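Long-range contacts in putative aminotransferase (Actinomadura melliaura, PDB 4ZWV), which probably transfers an amino group to a sugar with the help of pyridoxal 5'-phosphate, on the route to the aminopentose of the indolocarbazole AT2433: residues V128-D139 and E160-R171; A305-I315 and H363-W372. All coordinates share one frame; numbering follows the deposited sequence.

Overall arrangement
The two contacts illustrate how an aminotransferase of the DegT/DnrJ/EryC1 family divides its chain between a cofactor-binding core and a smaller C-terminal domain. Contact 1 comes first along the chain and closes before contact 2 opens. It lies near the middle of the molecule, where neighbouring parallel strands 123-129 and 157-161 of the seven-stranded mixed sheet end beside the pyridoxal phosphate site. Contact 2 pairs helices 303-312 and 358-369, which pack against the three-stranded antiparallel sheet 280-282, 296-300 and 347-350. The centres are 29 Å apart and the nearest atoms about 13 Å; contact 1 thus probably helps shape the surroundings of the cofactor, whereas contact 2 holds the C-terminal part together well away from it.

Contact 1 (V128-D139 and E160-R171); sequences VVHWTGYPVDLD and EDCAHAWGASYR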
loop_
_atom_site.group_PDB
_atom_site.type_symbol
_atom_site.label_atom_id
_atom_site.label_comp_id
_atom_site.label_asym_id
_atom_site.label_seq_id
_atom_site.Cartn_x
_atom_site.Cartn_y
_atom_site.Cartn_z
ATOM N N VAL A 128 -13.762 -14.487 -6.198
ATOM C CA VAL A 128 -13.769 -15.138 -7.506
ATOM C C VAL A 128 -12.893 -14.320 -8.442
ATOM O O VAL A 128 -12.946 -13.091 -8.442
ATOM C CB VAL A 128 -15.190 -15.310 -8.083
ATOM C CG1 VAL A 128 -16.041 -16.186 -7.154
ATOM C CG2 VAL A 128 -15.870 -13.980 -8.336
ATOM N N VAL A 129 -12.049 -15.010 -9.197
ATOM C CA VAL A 129 -11.089 -14.345 -10.069
ATOM C C VAL A 129 -11.458 -14.561 -11.527
ATOM O O VAL A 129 -11.582 -15.704 -11.982
ATOM C CB VAL A 129 -9.652 -14.847 -9.817
ATOM C CG1 VAL A 129 -8.668 -14.101 -10.719
ATOM C CG2 VAL A 129 -9.269 -14.632 -8.362
ATOM N N HIS A 130 -11.643 -13.462 -12.254
ATOM C CA HIS A 130 -11.903 -13.535 -13.693
ATOM C C HIS A 130 -10.559 -13.745 -14.392
ATOM O O HIS A 130 -9.996 -12.841 -15.018
ATOM C CB HIS A 130 -12.608 -12.274 -14.179
ATOM C CG HIS A 130 -13.881 -11.971 -13.450
ATOM N ND1 HIS A 130 -15.002 -12.772 -13.528
ATOM C CD2 HIS A 130 -14.212 -10.938 -12.639
ATOM C CE1 HIS A 130 -15.970 -12.242 -12.800
ATOM N NE2 HIS A 130 -15.511 -11.130 -12.243
ATOM N N TRP A 131 -10.054 -14.967 -14.256
ATOM C CA TRP A 131 -8.661 -15.290 -14.538
ATOM C C TRP A 131 -8.306 -15.140 -16.015
ATOM O O TRP A 131 -9.018 -15.637 -16.884
ATOM C CB TRP A 131 -8.380 -16.711 -14.050
ATOM C CG TRP A 131 -6.966 -17.184 -14.217
ATOM C CD1 TRP A 131 -6.543 -18.262 -14.953
ATOM C CD2 TRP A 131 -5.799 -16.608 -13.637
ATOM N NE1 TRP A 131 -5.176 -18.389 -14.855
ATOM C CE2 TRP A 131 -4.696 -17.386 -14.054
ATOM C CE3 TRP A 131 -5.571 -15.505 -12.808
ATOM C CZ2 TRP A 131 -3.386 -17.090 -13.668
ATOM C CZ3 TRP A 131 -4.267 -15.216 -12.421
ATOM C CH2 TRP A 131 -3.193 -16.012 -12.849
ATOM N N THR A 132 -7.199 -14.434 -16.267
ATOM C CA THR A 132 -6.698 -14.057 -17.603
ATOM C C THR A 132 -7.676 -13.186 -18.393
ATOM O O THR A 132 -7.440 -12.902 -19.569
ATOM C CB THR A 132 -6.297 -15.286 -18.481
ATOM O OG1 THR A 132 -7.456 -15.972 -18.972
ATOM C CG2 THR A 132 -5.409 -16.242 -17.704
ATOM N N GLY A 133 -8.732 -12.717 -17.738
ATOM C CA GLY A 133 -9.674 -11.807 -18.377
ATOM C C GLY A 133 -11.023 -12.415 -18.701
ATOM O O GLY A 133 -11.906 -11.729 -19.220
ATOM N N TYR A 134 -11.194 -13.700 -18.394
ATOM C CA TYR A 134 -12.433 -14.402 -18.747
ATOM C C TYR A 134 -13.407 -14.432 -17.579
ATOM O O TYR A 134 -13.081 -14.926 -16.506
ATOM C CB TYR A 134 -12.126 -15.826 -19.213
ATOM C CG TYR A 134 -13.350 -16.588 -19.664
ATOM C CD1 TYR A 134 -14.064 -16.179 -20.784
ATOM C CD2 TYR A 134 -13.788 -17.713 -18.978
ATOM C CE1 TYR A 134 -15.182 -16.874 -21.220
ATOM C CE2 TYR A 134 -14.918 -18.421 -19.409
ATOM C CZ TYR A 134 -15.605 -17.983 -20.517
ATOM O OH TYR A 134 -16.722 -18.668 -20.951
ATOM N N PRO A 135 -14.622 -13.907 -17.774
ATOM C CA PRO A 135 -15.502 -13.824 -16.603
ATOM C C PRO A 135 -16.078 -15.147 -16.105
ATOM O O PRO A 135 -16.436 -16.034 -16.882
ATOM C CB PRO A 135 -16.644 -12.918 -17.081
ATOM C CG PRO A 135 -16.059 -12.147 -18.230
ATOM C CD PRO A 135 -15.148 -13.136 -18.912
ATOM N N VAL A 136 -16.159 -15.232 -14.784
ATOM C CA VAL A 136 -16.897 -16.255 -14.060
ATOM C C VAL A 136 -18.393 -16.171 -14.366
ATOM O O VAL A 136 -18.911 -15.096 -14.679
ATOM C CB VAL A 136 -16.643 -16.075 -12.527
ATOM C CG1 VAL A 136 -17.426 -17.056 -11.688
ATOM C CG2 VAL A 136 -15.139 -16.197 -12.225
ATOM N N ASP A 137 -19.080 -17.312 -14.288
ATOM C CA ASP A 137 -20.529 -17.370 -14.436
ATOM C C ASP A 137 -21.222 -16.760 -13.206
ATOM O O ASP A 137 -21.615 -17.478 -12.278
ATOM C CB ASP A 137 -20.945 -18.831 -14.639
ATOM C CG ASP A 137 -22.409 -18.996 -15.006
ATOM O OD1 ASP A 137 -23.215 -18.040 -14.888
ATOM O OD2 ASP A 137 -22.763 -20.131 -15.406
ATOM N N LEU A 138 -21.381 -15.440 -13.215
ATOM C CA LEU A 138 -21.839 -14.718 -12.029
ATOM C C LEU A 138 -23.288 -15.021 -11.656
ATOM O O LEU A 138 -23.624 -15.013 -10.470
ATOM C CB LEU A 138 -21.653 -13.211 -12.228
ATOM C CG LEU A 138 -20.183 -12.780 -12.284
ATOM C CD1 LEU A 138 -20.115 -11.306 -12.660
ATOM C CD2 LEU A 138 -19.468 -13.011 -10.956
ATOM N N ASP A 139 -24.147 -15.313 -12.639
ATOM C CA ASP A 139 -25.537 -15.647 -12.323
ATOM C C ASP A 139 -25.611 -16.988 -11.601
ATOM O O ASP A 139 -26.408 -17.171 -10.681
ATOM C CB ASP A 139 -26.411 -15.710 -13.584
ATOM C CG ASP A 139 -26.686 -14.345 -14.213
ATOM O OD1 ASP A 139 -26.332 -13.294 -13.640
ATOM O OD2 ASP A 139 -27.296 -14.336 -15.310
ATOM N N GLU A 160 -15.127 -9.850 -6.385
ATOM C CA GLU A 160 -14.623 -10.203 -7.707
ATOM C C GLU A 160 -13.266 -9.572 -7.959
ATOM O O GLU A 160 -13.136 -8.342 -7.938
ATOM C CB GLU A 160 -15.587 -9.745 -8.808
ATOM C CG GLU A 160 -16.964 -10.403 -8.776
ATOM C CD GLU A 160 -17.888 -9.825 -9.837
ATOM O OE1 GLU A 160 -17.410 -9.539 -10.962
ATOM O OE2 GLU A 160 -19.082 -9.633 -9.548
ATOM N N ASP A 161 -12.264 -10.414 -8.196
ATOM C CA ASP A 161 -10.928 -9.939 -8.556
ATOM C C ASP A 161 -10.916 -9.766 -10.066
ATOM O O ASP A 161 -10.884 -10.746 -10.818
ATOM C CB ASP A 161 -9.850 -10.919 -8.072
ATOM C CG ASP A 161 -8.440 -10.472 -8.415
ATOM O OD1 ASP A 161 -8.263 -9.587 -9.268
ATOM O OD2 ASP A 161 -7.488 -11.012 -7.819
ATOM N N CYS A 162 -10.948 -8.505 -10.489
ATOM C CA CYS A 162 -11.050 -8.142 -11.896
ATOM C C CYS A 162 -9.734 -7.620 -12.442
ATOM O O CYS A 162 -9.731 -6.909 -13.443
ATOM C CB CYS A 162 -12.125 -7.069 -12.093
ATOM S SG CYS A 162 -13.777 -7.523 -11.501
ATOM N N ALA A 163 -8.623 -7.943 -11.788
ATOM C CA ALA A 163 -7.319 -7.422 -12.210
ATOM C C ALA A 163 -6.985 -7.655 -13.685
ATOM O O ALA A 163 -6.341 -6.810 -14.321
ATOM C CB ALA A 163 -6.216 -8.021 -11.349
ATOM N N HIS A 164 -7.416 -8.799 -14.228
ATOM C CA HIS A 164 -7.116 -9.155 -15.616
ATOM C C HIS A 164 -8.219 -8.757 -16.575
ATOM O O HIS A 164 -8.131 -9.037 -17.776
ATOM C CB HIS A 164 -6.912 -10.665 -15.756
ATOM C CG HIS A 164 -5.682 -11.170 -15.087
ATOM N ND1 HIS A 164 -5.349 -12.506 -15.057
ATOM C CD2 HIS A 164 -4.690 -10.518 -14.439
ATOM C CE1 HIS A 164 -4.203 -12.656 -14.416
ATOM N NE2 HIS A 164 -3.784 -11.464 -14.027
ATOM N N ALA A 165 -9.260 -8.127 -16.043
ATOM C CA ALA A 165 -10.521 -8.052 -16.772
ATOM C C ALA A 165 -11.063 -6.634 -16.938
ATOM O O ALA A 165 -12.269 -6.430 -17.063
ATOM C CB ALA A 165 -11.558 -8.937 -16.077
ATOM N N TRP A 166 -10.180 -5.639 -16.990
ATOM C CA TRP A 166 -10.659 -4.319 -17.361
ATOM C C TRP A 166 -11.401 -4.386 -18.710
ATOM O O TRP A 166 -10.930 -5.001 -19.670
ATOM C CB TRP A 166 -9.511 -3.295 -17.449
ATOM C CG TRP A 166 -10.072 -1.940 -17.770
ATOM C CD1 TRP A 166 -10.048 -1.303 -18.976
ATOM C CD2 TRP A 166 -10.807 -1.089 -16.879
ATOM N NE1 TRP A 166 -10.707 -0.100 -18.884
ATOM C CE2 TRP A 166 -11.192 0.049 -17.612
ATOM C CE3 TRP A 166 -11.184 -1.187 -15.538
ATOM C CZ2 TRP A 166 -11.919 1.092 -17.042
ATOM C CZ3 TRP A 166 -11.917 -0.160 -14.977
ATOM C CH2 TRP A 166 -12.275 0.966 -15.727
ATOM N N GLY A 167 -12.575 -3.768 -18.758
ATOM C CA GLY A 167 -13.363 -3.718 -19.972
ATOM C C GLY A 167 -14.189 -4.961 -20.267
ATOM O O GLY A 167 -14.845 -5.027 -21.307
ATOM N N ALA A 168 -14.136 -5.958 -19.383
ATOM C CA ALA A 168 -14.891 -7.196 -19.609
ATOM C C ALA A 168 -16.354 -7.013 -19.248
ATOM O O ALA A 168 -16.701 -6.113 -18.477
ATOM C CB ALA A 168 -14.292 -8.348 -18.805
ATOM N N SER A 169 -17.204 -7.876 -19.803
ATOM C CA SER A 169 -18.628 -7.853 -19.486
ATOM C C SER A 169 -19.165 -9.272 -19.421
ATOM O O SER A 169 -18.552 -10.204 -19.936
ATOM C CB SER A 169 -19.410 -7.052 -20.520
ATOM O OG SER A 169 -19.307 -7.666 -21.789
ATOM N N TYR A 170 -20.323 -9.416 -18.792
ATOM C CA TYR A 170 -20.951 -10.717 -18.635
ATOM C C TYR A 170 -22.445 -10.528 -18.782
ATOM O O TYR A 170 -23.053 -9.718 -18.074
ATOM C CB TYR A 170 -20.570 -11.331 -17.277
ATOM C CG TYR A 170 -21.442 -12.499 -16.852
ATOM C CD1 TYR A 170 -21.164 -13.798 -17.265
ATOM C CD2 TYR A 170 -22.536 -12.296 -16.012
ATOM C CE1 TYR A 170 -21.963 -14.863 -16.862
ATOM C CE2 TYR A 170 -23.343 -13.352 -15.613
ATOM C CZ TYR A 170 -23.050 -14.629 -16.033
ATOM O OH TYR A 170 -23.838 -15.675 -15.609
ATOM N N ARG A 171 -23.008 -11.258 -19.740
ATOM C CA ARG A 171 -24.429 -11.218 -20.054
ATOM C C ARG A 171 -24.934 -9.791 -20.235
ATOM O O ARG A 171 -26.022 -9.424 -19.792
ATOM C CB ARG A 171 -25.217 -11.991 -18.995
ATOM C CG ARG A 171 -24.904 -13.476 -19.128
ATOM C CD ARG A 171 -25.788 -14.398 -18.324
ATOM N NE ARG A 171 -25.336 -15.771 -18.544
ATOM C CZ ARG A 171 -25.719 -16.823 -17.827
ATOM N NH1 ARG A 171 -26.583 -16.677 -16.832
ATOM N NH2 ARG A 171 -25.230 -18.024 -18.113
HETATM O O HOH W 1 -9.193 -10.807 -13.173
HETATM O O HOH W 2 -25.485 -20.099 -15.869
#
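Parallel pairing of Val-128 with Glu-160 and Val-129 with Asp-161 begins the contact: Asp-161 N donates to Val-128 O, and His-130 N to Asp-161 O. Among side-chain hydrogen bonds, His-130 NE2 meets Glu-160 OE1 at 2.8 Å on its anti side but well out of the carboxylate plane. Val-136 N donates to His-130 ND1; both ring nitrogens are held, which probably fixes the ring's rotation. Thr-132 N reaches His-164 ND1 (2.9 Å) in the ring plane, though the N-H is bent (136°); His-164 is a pyridoxal phosphate-binding residue, and its ring also stacks on Tyr-294.

Tyr-170, with CG anti to its N (chi1 165°), brings OH to Asp-137 OD1 at 2.5 Å while accepting from Asp-139 N at 3.0 Å. A phenylalanine here would probably leave Asp-139 N without its acceptor and Asp-137 OD1 without its hydroxyl partner, though still with Arg-140 N. Arg-171 NH1 makes a salt bridge with Asp-139 OD2 (2.9 Å), its NH2 a long one with Asp-137 OD1, and its NE pairs with Asp-288.

Among apolar contacts, Leu-138 CB lies 3.8 Å from Tyr-170 CE2. The contact ties together elements of the beta-alpha-beta unit strand 123-129, helix 138-152, strand 157-161, with strand 181-185 flanking Glu-160 and Cys-162 and strand 289-290 beside Tyr-170.

Contact 2 (A305-I315 and H363-W372); sequences AFHRKMEAAGI and HVVATIRSGW
Helices 303-312 and 358-369 form a pair in the C-terminal part of the chain, their short segments running at 139° with axes 10.3 Å apart. At one end the C-terminal Trp-372 lies against Phe-306 in a T-shaped stack: the Phe-306 edge points at the Trp-372 face, and Phe-306 CD1 lies 3.6 Å from Trp-372 CD2 with the planes at 85°. Phe-306 CB adds a CH-pi contact over the five-membered ring, and Trp-372 NE1 is held by Asp-301 O.

Between the helices the methyl CE of selenomethionine Met-310 reaches Thr-367 CG2 (3.6 Å) and Ile-368 CG1. Bends at chi2 and chi3 carry that methyl over one face of the Phe-306 ring. Phe-306 and Ile-368 also touch strand 347-350, which places this face of the pair on the three-stranded antiparallel sheet.

Helix 303-312 ends in a Schellman motif at Gly-314, and the carbonyl of Ala-313 beside it accepts from His-363 NE2 at 2.8 Å, nearly straight (171°) and on a lone pair. Ile-315 CD1 packs on Val-364 CA (3.8 Å) next to it. Back toward the Trp-372 end, Lys-309 NZ donates to Ser-370 OG at 3.1 Å and, weakly, to Gly-371 O.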
loop_
_atom_site.group_PDB
_atom_site.type_symbol
_atom_site.label_atom_id
_atom_site.label_comp_id
_atom_site.label_asym_id
_atom_site.label_seq_id
_atom_site.Cartn_x
_atom_site.Cartn_y
_atom_site.Cartn_z
ATOM N N ALA A 305 9.013 -29.627 -23.953
ATOM C CA ALA A 305 9.456 -29.455 -25.332
ATOM C C ALA A 305 8.777 -28.238 -25.966
ATOM O O ALA A 305 9.399 -27.517 -26.744
ATOM C CB ALA A 305 9.184 -30.714 -26.142
ATOM N N PHE A 306 7.514 -27.999 -25.621
ATOM C CA PHE A 306 6.797 -26.822 -26.117
ATOM C C PHE A 306 7.472 -25.527 -25.656
ATOM O O PHE A 306 7.652 -24.597 -26.444
ATOM C CB PHE A 306 5.336 -26.841 -25.656
ATOM C CG PHE A 306 4.505 -25.702 -26.205
ATOM C CD1 PHE A 306 3.845 -25.828 -27.419
ATOM C CD2 PHE A 306 4.371 -24.519 -25.495
ATOM C CE1 PHE A 306 3.071 -24.778 -27.917
ATOM C CE2 PHE A 306 3.605 -23.472 -25.980
ATOM C CZ PHE A 306 2.956 -23.597 -27.196
ATOM N N HIS A 307 7.842 -25.473 -24.379
ATOM C CA HIS A 307 8.559 -24.321 -23.842
ATOM C C HIS A 307 9.874 -24.078 -24.587
ATOM O O HIS A 307 10.180 -22.944 -24.948
ATOM C CB HIS A 307 8.828 -24.508 -22.348
ATOM C CG HIS A 307 7.614 -24.330 -21.492
ATOM N ND1 HIS A 307 7.526 -24.832 -20.211
ATOM C CD2 HIS A 307 6.440 -23.700 -21.731
ATOM C CE1 HIS A 307 6.349 -24.520 -19.698
ATOM N NE2 HIS A 307 5.671 -23.830 -20.600
ATOM N N ARG A 308 10.639 -25.141 -24.820
ATOM C CA ARG A 308 11.907 -25.022 -25.533
ATOM C C ARG A 308 11.688 -24.498 -26.952
ATOM O O ARG A 308 12.487 -23.713 -27.458
ATOM C CB ARG A 308 12.643 -26.367 -25.545
ATOM C CG ARG A 308 13.175 -26.766 -24.170
ATOM C CD ARG A 308 14.112 -27.970 -24.224
ATOM N NE ARG A 308 13.431 -29.201 -24.616
ATOM C CZ ARG A 308 12.855 -30.036 -23.755
ATOM N NH1 ARG A 308 12.883 -29.771 -22.456
ATOM N NH2 ARG A 308 12.254 -31.137 -24.190
ATOM N N LYS A 309 10.601 -24.929 -27.584
ATOM C CA LYS A 309 10.234 -24.453 -28.916
ATOM C C LYS A 309 9.933 -22.954 -28.918
ATOM O O LYS A 309 10.423 -22.218 -29.770
ATOM C CB LYS A 309 9.020 -25.222 -29.440
ATOM C CG LYS A 309 8.624 -24.880 -30.868
ATOM C CD LYS A 309 9.410 -25.709 -31.873
ATOM C CE LYS A 309 9.046 -25.319 -33.303
ATOM N NZ LYS A 309 9.497 -26.342 -34.285
HETATM N N MSE A 310 9.110 -22.508 -27.972
HETATM C CA MSE A 310 8.774 -21.092 -27.874
HETATM C C MSE A 310 10.021 -20.249 -27.629
HETATM O O MSE A 310 10.240 -19.248 -28.308
HETATM C CB MSE A 310 7.757 -20.843 -26.761
HETATM C CG MSE A 310 6.394 -21.506 -26.957
HETATM SE SE MSE A 310 5.508 -21.026 -28.636
HETATM C CE MSE A 310 5.795 -22.700 -29.580
ATOM N N GLU A 311 10.832 -20.667 -26.662
ATOM C CA GLU A 311 12.069 -19.960 -26.323
ATOM C C GLU A 311 12.977 -19.793 -27.541
ATOM O O GLU A 311 13.494 -18.704 -27.787
ATOM C CB GLU A 311 12.814 -20.697 -25.203
ATOM C CG GLU A 311 12.097 -20.636 -23.859
ATOM C CD GLU A 311 12.612 -21.659 -22.856
ATOM O OE1 GLU A 311 13.523 -22.440 -23.207
ATOM O OE2 GLU A 311 12.098 -21.683 -21.715
ATOM N N ALA A 312 13.155 -20.870 -28.304
ATOM C CA ALA A 312 14.025 -20.844 -29.485
ATOM C C ALA A 312 13.474 -19.920 -30.572
ATOM O O ALA A 312 14.224 -19.401 -31.401
ATOM C CB ALA A 312 14.207 -22.248 -30.035
ATOM N N ALA A 313 12.160 -19.719 -30.560
ATOM C CA ALA A 313 11.503 -18.857 -31.540
ATOM C C ALA A 313 11.330 -17.427 -31.029
ATOM O O ALA A 313 10.697 -16.598 -31.686
ATOM C CB ALA A 313 10.149 -19.441 -31.924
ATOM N N GLY A 314 11.875 -17.140 -29.852
ATOM C CA GLY A 314 11.765 -15.805 -29.289
ATOM C C GLY A 314 10.338 -15.446 -28.911
ATOM O O GLY A 314 9.904 -14.311 -29.102
ATOM N N ILE A 315 9.599 -16.422 -28.393
ATOM C CA ILE A 315 8.239 -16.190 -27.917
ATOM C C ILE A 315 8.181 -16.460 -26.422
ATOM O O ILE A 315 8.531 -17.545 -25.978
ATOM C CB ILE A 315 7.212 -17.092 -28.647
ATOM C CG1 ILE A 315 7.240 -16.828 -30.155
ATOM C CG2 ILE A 315 5.818 -16.878 -28.066
ATOM C CD1 ILE A 315 6.639 -17.961 -30.991
ATOM N N HIS A 363 3.837 -15.399 -36.594
ATOM C CA HIS A 363 5.021 -16.129 -36.165
ATOM C C HIS A 363 4.693 -17.099 -35.023
ATOM O O HIS A 363 5.177 -18.234 -35.011
ATOM C CB HIS A 363 6.124 -15.141 -35.748
ATOM C CG HIS A 363 7.344 -15.793 -35.172
ATOM N ND1 HIS A 363 8.115 -16.688 -35.881
ATOM C CD2 HIS A 363 7.938 -15.658 -33.964
ATOM C CE1 HIS A 363 9.121 -17.093 -35.125
ATOM N NE2 HIS A 363 9.039 -16.479 -33.958
ATOM N N VAL A 364 3.856 -16.659 -34.085
ATOM C CA VAL A 364 3.426 -17.510 -32.978
ATOM C C VAL A 364 2.680 -18.733 -33.522
ATOM O O VAL A 364 2.995 -19.873 -33.170
ATOM C CB VAL A 364 2.532 -16.739 -31.989
ATOM C CG1 VAL A 364 1.904 -17.683 -30.964
ATOM C CG2 VAL A 364 3.336 -15.633 -31.297
ATOM N N VAL A 365 1.715 -18.489 -34.402
ATOM C CA VAL A 365 0.920 -19.568 -34.981
ATOM C C VAL A 365 1.763 -20.524 -35.815
ATOM O O VAL A 365 1.636 -21.739 -35.678
ATOM C CB VAL A 365 -0.227 -19.006 -35.847
ATOM C CG1 VAL A 365 -0.830 -20.098 -36.732
ATOM C CG2 VAL A 365 -1.285 -18.379 -34.950
ATOM N N ALA A 366 2.640 -19.982 -36.659
ATOM C CA ALA A 366 3.477 -20.815 -37.518
ATOM C C ALA A 366 4.419 -21.688 -36.694
ATOM O O ALA A 366 4.662 -22.853 -37.028
ATOM C CB ALA A 366 4.270 -19.950 -38.484
ATOM N N THR A 367 4.942 -21.120 -35.612
ATOM C CA THR A 367 5.849 -21.849 -34.739
ATOM C C THR A 367 5.124 -23.016 -34.069
ATOM O O THR A 367 5.600 -24.148 -34.107
ATOM C CB THR A 367 6.467 -20.920 -33.673
ATOM O OG1 THR A 367 7.265 -19.924 -34.325
ATOM C CG2 THR A 367 7.346 -21.711 -32.718
ATOM N N ILE A 368 3.967 -22.740 -33.477
ATOM C CA ILE A 368 3.178 -23.785 -32.836
ATOM C C ILE A 368 2.757 -24.874 -33.827
ATOM O O ILE A 368 2.884 -26.069 -33.540
ATOM C CB ILE A 368 1.927 -23.190 -32.156
ATOM C CG1 ILE A 368 2.336 -22.312 -30.970
ATOM C CG2 ILE A 368 0.989 -24.290 -31.672
ATOM C CD1 ILE A 368 1.183 -21.557 -30.349
ATOM N N ARG A 369 2.298 -24.475 -35.010
ATOM C CA ARG A 369 1.792 -25.458 -35.966
ATOM C C ARG A 369 2.896 -26.320 -36.586
ATOM O O ARG A 369 2.606 -27.348 -37.194
ATOM C CB ARG A 369 0.980 -24.766 -37.073
ATOM C CG ARG A 369 -0.339 -24.183 -36.569
ATOM C CD ARG A 369 -1.287 -23.798 -37.701
ATOM N NE ARG A 369 -1.928 -24.980 -38.276
ATOM C CZ ARG A 369 -3.125 -25.442 -37.918
ATOM N NH1 ARG A 369 -3.842 -24.813 -36.996
ATOM N NH2 ARG A 369 -3.618 -26.530 -38.502
ATOM N N SER A 370 4.151 -25.914 -36.422
ATOM C CA SER A 370 5.268 -26.691 -36.944
ATOM C C SER A 370 5.663 -27.828 -35.999
ATOM O O SER A 370 6.513 -28.652 -36.345
ATOM C CB SER A 370 6.480 -25.790 -37.212
ATOM O OG SER A 370 7.070 -25.332 -36.008
ATOM N N GLY A 371 5.048 -27.870 -34.816
ATOM C CA GLY A 371 5.246 -28.972 -33.888
ATOM C C GLY A 371 6.408 -28.795 -32.925
ATOM O O GLY A 371 7.211 -27.877 -33.066
ATOM N N TRP A 372 6.493 -29.675 -31.930
ATOM C CA TRP A 372 7.562 -29.600 -30.939
ATOM C C TRP A 372 7.924 -30.979 -30.402
ATOM O O TRP A 372 8.824 -31.106 -29.571
ATOM C CB TRP A 372 7.169 -28.668 -29.788
ATOM C CG TRP A 372 5.915 -29.068 -29.074
ATOM C CD1 TRP A 372 5.819 -29.812 -27.939
ATOM C CD2 TRP A 372 4.574 -28.731 -29.451
ATOM N NE1 TRP A 372 4.496 -29.963 -27.582
ATOM C CE2 TRP A 372 3.713 -29.316 -28.502
ATOM C CE3 TRP A 372 4.019 -28.006 -30.511
ATOM C CZ2 TRP A 372 2.328 -29.181 -28.569
ATOM C CZ3 TRP A 372 2.646 -27.872 -30.574
ATOM C CH2 TRP A 372 1.816 -28.457 -29.614
ATOM O OXT TRP A 372 7.339 -31.988 -30.788
#